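PDB 3QXI: enoyl-CoA hydratase EchA1 from Mycobacterium marinum, which probably catalyses the reversible hydration of 2-trans-enoyl-CoA thioesters to 3-hydroxyacyl-CoA, as other hydratases of the crotonase superfamily do. Local coordinates for residues Asp23-Ile28 with Leu200-Thr205; Gly111-Gly116 with Ser133-Pro138. One frame throughout, in Å; residues are numbered along the deposited sequence.

Overall arrangement
Both interactions lie within the enoyl-CoA hydratase/isomerase family region. Interaction 1 joins strand 25-30 of the main sheet to the C-terminal end of helix 193-205, closing a long loop of chain. Interaction 2 is nested inside that loop and pairs two short parallel strands of a separate small sheet. Their centres are 24 Å apart and their nearest atoms about 12 Å apart, so they do not touch. Interaction 2 leads directly into helix 116-123. In crotonases a backbone N-H at the start of this helix belongs to the oxyanion hole, so interaction 2 probably borders the active site. Interaction 1 is packing between the main sheet and a helix.

Interaction 1: Asp23-Ile28 with Leu200-Thr205; sequences DRILII and LAEKIT
The R24 guanidinium meets T205 at its edge, where the T205 methyl CG2 lies near the guanidinium plane. The closest approach is further down the chain, with R24 CD 3.9 Å from T205 CG2. The carboxylate of E202 reaches the end of I25, with OE2 3.9 Å from I25 CD1. The E202 chain crosses I25 at about a right angle. I25 CD1 packs against two successive helix residues, 3.8 Å from both E202 CG and A201 CB. The first torsion of T205 (chi1 -67°) sets CG2 anti to the backbone N and facing R24. It also lets T205 OG1 bond to A201 O at 3.0 Å, from above the carbonyl plane. A201 O takes T205 N as well, so two donors one helical turn on hold it. The guanidinium is tied to the loop before strand 62-67, through NE to S61 OG and NH2 to A58 O. Strand 25-28 and helix 200-205 run roughly antiparallel, at 148°. This is helix-on-sheet packing: helix 193-205 sets its side chains against strands 25-30 and 62-67 of the main crotonase sheet. I64 touches I25, and V62 touches A201, I204 and T205. T169 of the second subunit packs on L200 and I204.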
loop_
_atom_site.group_PDB
_atom_site.type_symbol
_atom_site.label_atom_id
_atom_site.label_comp_id
_atom_site.label_asym_id
_atom_site.label_seq_id
_atom_site.Cartn_x
_atom_site.Cartn_y
_atom_site.Cartn_z
ATOM N N ASP B 23 -24.053 21.551 -15.209
ATOM C CA ASP B 23 -23.283 22.564 -14.514
ATOM C C ASP B 23 -21.816 22.435 -14.902
ATOM O O ASP B 23 -21.481 22.597 -16.070
ATOM C CB ASP B 23 -23.435 22.377 -13.009
ATOM C CG ASP B 23 -23.722 23.655 -12.295
ATOM O OD1 ASP B 23 -23.099 24.695 -12.649
ATOM O OD2 ASP B 23 -24.591 23.605 -11.389
ATOM N N ARG B 24 -20.944 22.146 -13.934
ATOM C CA ARG B 24 -19.498 22.009 -14.202
ATOM C C ARG B 24 -19.057 20.533 -14.170
ATOM O O ARG B 24 -17.878 20.220 -14.156
ATOM C CB ARG B 24 -18.669 22.841 -13.214
ATOM C CG ARG B 24 -19.083 24.313 -13.052
ATOM C CD ARG B 24 -18.110 25.040 -12.135
ATOM N NE ARG B 24 -16.742 24.919 -12.643
ATOM C CZ ARG B 24 -16.210 25.699 -13.584
ATOM N NH1 ARG B 24 -16.923 26.687 -14.108
ATOM N NH2 ARG B 24 -14.969 25.484 -14.009
ATOM N N ILE B 25 -20.016 19.630 -14.184
ATOM C CA ILE B 25 -19.721 18.219 -14.214
ATOM C C ILE B 25 -20.009 17.646 -15.588
ATOM O O ILE B 25 -21.073 17.891 -16.160
ATOM C CB ILE B 25 -20.576 17.479 -13.157
ATOM C CG1 ILE B 25 -20.303 18.064 -11.764
ATOM C CG2 ILE B 25 -20.339 15.946 -13.240
ATOM C CD1 ILE B 25 -21.343 17.689 -10.737
ATOM N N LEU B 26 -19.073 16.873 -16.115
ATOM C CA LEU B 26 -19.328 16.115 -17.332
ATOM C C LEU B 26 -19.691 14.673 -17.014
ATOM O O LEU B 26 -18.954 13.977 -16.317
ATOM C CB LEU B 26 -18.109 16.157 -18.262
ATOM C CG LEU B 26 -18.346 15.787 -19.738
ATOM C CD1 LEU B 26 -19.124 16.884 -20.461
ATOM C CD2 LEU B 26 -17.008 15.478 -20.455
ATOM N N ILE B 27 -20.831 14.222 -17.515
ATOM C CA ILE B 27 -21.250 12.857 -17.286
ATOM C C ILE B 27 -21.061 12.044 -18.573
ATOM O O ILE B 27 -21.610 12.382 -19.614
ATOM C CB ILE B 27 -22.706 12.796 -16.751
ATOM C CG1 ILE B 27 -22.800 13.548 -15.403
ATOM C CG2 ILE B 27 -23.188 11.328 -16.673
ATOM C CD1 ILE B 27 -24.183 13.743 -14.890
ATOM N N ILE B 28 -20.276 10.970 -18.472
ATOM C CA ILE B 28 -19.851 10.155 -19.596
ATOM C C ILE B 28 -20.390 8.727 -19.423
ATOM O O ILE B 28 -19.960 7.986 -18.521
ATOM C CB ILE B 28 -18.295 10.093 -19.663
ATOM C CG1 ILE B 28 -17.691 11.508 -19.673
ATOM C CG2 ILE B 28 -17.833 9.289 -20.881
ATOM C CD1 ILE B 28 -16.209 11.573 -19.345
ATOM N N LEU B 200 -20.659 13.781 -4.755
ATOM C CA LEU B 200 -19.214 13.826 -4.507
ATOM C C LEU B 200 -18.508 14.806 -5.445
ATOM O O LEU B 200 -17.648 15.566 -5.018
ATOM C CB LEU B 200 -18.578 12.410 -4.560
ATOM C CG LEU B 200 -17.055 12.247 -4.503
ATOM C CD1 LEU B 200 -16.492 12.924 -3.233
ATOM C CD2 LEU B 200 -16.607 10.725 -4.627
ATOM N N ALA B 201 -18.891 14.804 -6.718
ATOM C CA ALA B 201 -18.302 15.722 -7.685
ATOM C C ALA B 201 -18.552 17.194 -7.312
ATOM O O ALA B 201 -17.681 18.059 -7.496
ATOM C CB ALA B 201 -18.813 15.427 -9.091
ATOM N N GLU B 202 -19.738 17.473 -6.775
ATOM C CA GLU B 202 -20.051 18.836 -6.371
ATOM C C GLU B 202 -19.164 19.339 -5.214
ATOM O O GLU B 202 -18.753 20.492 -5.224
ATOM C CB GLU B 202 -21.571 19.014 -6.170
ATOM C CG GLU B 202 -22.210 19.413 -7.521
ATOM C CD GLU B 202 -23.706 19.187 -7.655
ATOM O OE1 GLU B 202 -24.376 18.761 -6.686
ATOM O OE2 GLU B 202 -24.226 19.445 -8.772
ATOM N N LYS B 203 -18.826 18.466 -4.260
ATOM C CA LYS B 203 -17.927 18.845 -3.164
ATOM C C LYS B 203 -16.564 19.279 -3.713
ATOM O O LYS B 203 -15.980 20.255 -3.267
ATOM C CB LYS B 203 -17.752 17.703 -2.162
ATOM C CG LYS B 203 -18.943 17.500 -1.227
ATOM C CD LYS B 203 -19.074 16.041 -0.763
ATOM C CE LYS B 203 -17.821 15.547 -0.052
ATOM N NZ LYS B 203 -17.594 16.403 1.150
ATOM N N ILE B 204 -16.087 18.553 -4.708
ATOM C CA ILE B 204 -14.777 18.793 -5.303
ATOM C C ILE B 204 -14.798 20.039 -6.176
ATOM O O ILE B 204 -13.866 20.840 -6.116
ATOM C CB ILE B 204 -14.284 17.569 -6.082
ATOM C CG1 ILE B 204 -13.923 16.439 -5.105
ATOM C CG2 ILE B 204 -13.079 17.931 -6.931
ATOM C CD1 ILE B 204 -13.838 15.088 -5.782
ATOM N N THR B 205 -15.878 20.183 -6.953
ATOM C CA THR B 205 -16.185 21.368 -7.749
ATOM C C THR B 205 -16.306 22.689 -6.954
ATOM O O THR B 205 -16.062 23.766 -7.502
ATOM C CB THR B 205 -17.475 21.131 -8.588
ATOM O OG1 THR B 205 -17.207 20.131 -9.572
ATOM C CG2 THR B 205 -17.896 22.389 -9.318
#

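Interaction 2: Gly111-Gly116 with Ser133-Pro138; sequences GYALAG and SAFGIP
Three backbone hydrogen bonds join 111-116 to 133-138 as parallel strands. A113 N gives one to A134 O at 2.8 Å. A134 N returns one to G111 O at 2.9 Å, so A134 bonds on both sides of Y112. Further along, A115 N reaches G136 O at 2.8 Å. A113 O receives a CA-H...O contact from F135 CA at 3.1 Å, and T118 OG1 hydrogen-bonds both A113 O and G136 N. On one face, A113 CB packs obliquely against the F135 ring, 3.9 Å from CD1. On the other, Y112 lies beside A134, and L114 CD2 rests 3.6 Å from F135 C. L114 CD2 also lies against the backbone of G136, whose angles favour glycine. P138 CD lies 3.8 Å from A115 N. A115 is the N-cap of helix 116-123, so the strand pair leads straight into that helix. In crotonases its N-terminal end probably lends a backbone N-H to the oxyanion hole. Strand 173-174 adds to the sheet beyond F135, antiparallel, through L173, while C73 bonds the backbone of Y112 and L114. The F135 side chain also touches T118 and A121 of helix 116-123, V109 of strand 105-109 and A175 of helix 175-180.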
loop_
_atom_site.group_PDB
_atom_site.type_symbol
_atom_site.label_atom_id
_atom_site.label_comp_id
_atom_site.label_asym_id
_atom_site.label_seq_id
_atom_site.Cartn_x
_atom_site.Cartn_y
_atom_site.Cartn_z
ATOM N N GLY B 111 -24.232 -2.677 -11.067
ATOM C CA GLY B 111 -24.059 -4.006 -11.637
ATOM C C GLY B 111 -22.633 -4.517 -11.708
ATOM O O GLY B 111 -21.884 -4.454 -10.735
ATOM N N TYR B 112 -22.265 -5.068 -12.856
ATOM C CA TYR B 112 -20.932 -5.633 -13.043
ATOM C C TYR B 112 -19.951 -4.632 -13.631
ATOM O O TYR B 112 -20.259 -3.929 -14.605
ATOM C CB TYR B 112 -21.000 -6.848 -13.965
ATOM C CG TYR B 112 -21.564 -8.072 -13.281
ATOM C CD1 TYR B 112 -20.809 -8.767 -12.323
ATOM C CD2 TYR B 112 -22.839 -8.537 -13.584
ATOM C CE1 TYR B 112 -21.314 -9.897 -11.682
ATOM C CE2 TYR B 112 -23.360 -9.669 -12.945
ATOM C CZ TYR B 112 -22.585 -10.345 -12.002
ATOM O OH TYR B 112 -23.084 -11.458 -11.373
ATOM N N ALA B 113 -18.782 -4.559 -13.006
ATOM C CA ALA B 113 -17.628 -3.856 -13.541
ATOM C C ALA B 113 -16.536 -4.924 -13.541
ATOM O O ALA B 113 -15.761 -5.031 -12.582
ATOM C CB ALA B 113 -17.248 -2.654 -12.646
ATOM N N LEU B 114 -16.542 -5.759 -14.586
ATOM C CA LEU B 114 -15.618 -6.883 -14.694
ATOM C C LEU B 114 -14.553 -6.682 -15.769
ATOM O O LEU B 114 -14.815 -6.055 -16.817
ATOM C CB LEU B 114 -16.356 -8.209 -14.970
ATOM C CG LEU B 114 -17.283 -8.752 -13.886
ATOM C CD1 LEU B 114 -18.022 -9.984 -14.398
ATOM C CD2 LEU B 114 -16.529 -9.030 -12.571
ATOM N N ALA B 115 -13.362 -7.229 -15.501
ATOM C CA ALA B 115 -12.284 -7.275 -16.495
ATOM C C ALA B 115 -11.853 -5.844 -16.869
ATOM O O ALA B 115 -11.584 -5.024 -15.976
ATOM C CB ALA B 115 -12.726 -8.128 -17.750
ATOM N N GLY B 116 -11.815 -5.510 -18.161
ATOM C CA GLY B 116 -11.589 -4.107 -18.566
ATOM C C GLY B 116 -12.466 -3.101 -17.845
ATOM O O GLY B 116 -12.111 -1.932 -17.731
ATOM N N SER B 133 -23.203 -4.020 -6.393
ATOM C CA SER B 133 -22.379 -4.106 -7.607
ATOM C C SER B 133 -21.149 -4.943 -7.340
ATOM O O SER B 133 -20.873 -5.293 -6.178
ATOM C CB SER B 133 -22.056 -2.718 -8.168
ATOM O OG SER B 133 -21.301 -1.957 -7.253
ATOM N N ALA B 134 -20.435 -5.322 -8.399
ATOM C CA ALA B 134 -19.236 -6.173 -8.232
ATOM C C ALA B 134 -18.107 -5.856 -9.227
ATOM O O ALA B 134 -18.359 -5.352 -10.345
ATOM C CB ALA B 134 -19.618 -7.640 -8.315
ATOM N N PHE B 135 -16.876 -6.150 -8.809
ATOM C CA PHE B 135 -15.666 -5.945 -9.608
ATOM C C PHE B 135 -14.961 -7.298 -9.767
ATOM O O PHE B 135 -15.364 -8.283 -9.158
ATOM C CB PHE B 135 -14.729 -4.960 -8.882
ATOM C CG PHE B 135 -15.374 -3.634 -8.598
ATOM C CD1 PHE B 135 -15.122 -2.537 -9.428
ATOM C CD2 PHE B 135 -16.272 -3.487 -7.528
ATOM C CE1 PHE B 135 -15.716 -1.304 -9.176
ATOM C CE2 PHE B 135 -16.891 -2.261 -7.269
ATOM C CZ PHE B 135 -16.628 -1.179 -8.085
ATOM N N GLY B 136 -13.908 -7.334 -10.570
ATOM C CA GLY B 136 -13.099 -8.548 -10.689
ATOM C C GLY B 136 -12.209 -8.496 -11.919
ATOM O O GLY B 136 -12.493 -7.766 -12.854
ATOM N N ILE B 137 -11.140 -9.276 -11.920
ATOM C CA ILE B 137 -10.372 -9.494 -13.138
ATOM C C ILE B 137 -10.314 -10.999 -13.393
ATOM O O ILE B 137 -9.325 -11.670 -13.030
ATOM C CB ILE B 137 -8.973 -8.813 -13.100
ATOM C CG1 ILE B 137 -8.313 -8.996 -11.699
ATOM C CG2 ILE B 137 -9.121 -7.332 -13.453
ATOM C CD1 ILE B 137 -6.901 -8.446 -11.560
ATOM N N PRO B 138 -11.389 -11.540 -14.019
ATOM C CA PRO B 138 -11.465 -12.985 -14.301
ATOM C C PRO B 138 -10.584 -13.473 -15.475
ATOM O O PRO B 138 -10.596 -14.676 -15.781
ATOM C CB PRO B 138 -12.952 -13.211 -14.630
ATOM C CG PRO B 138 -13.381 -11.864 -15.293
ATOM C CD PRO B 138 -12.569 -10.796 -14.512
#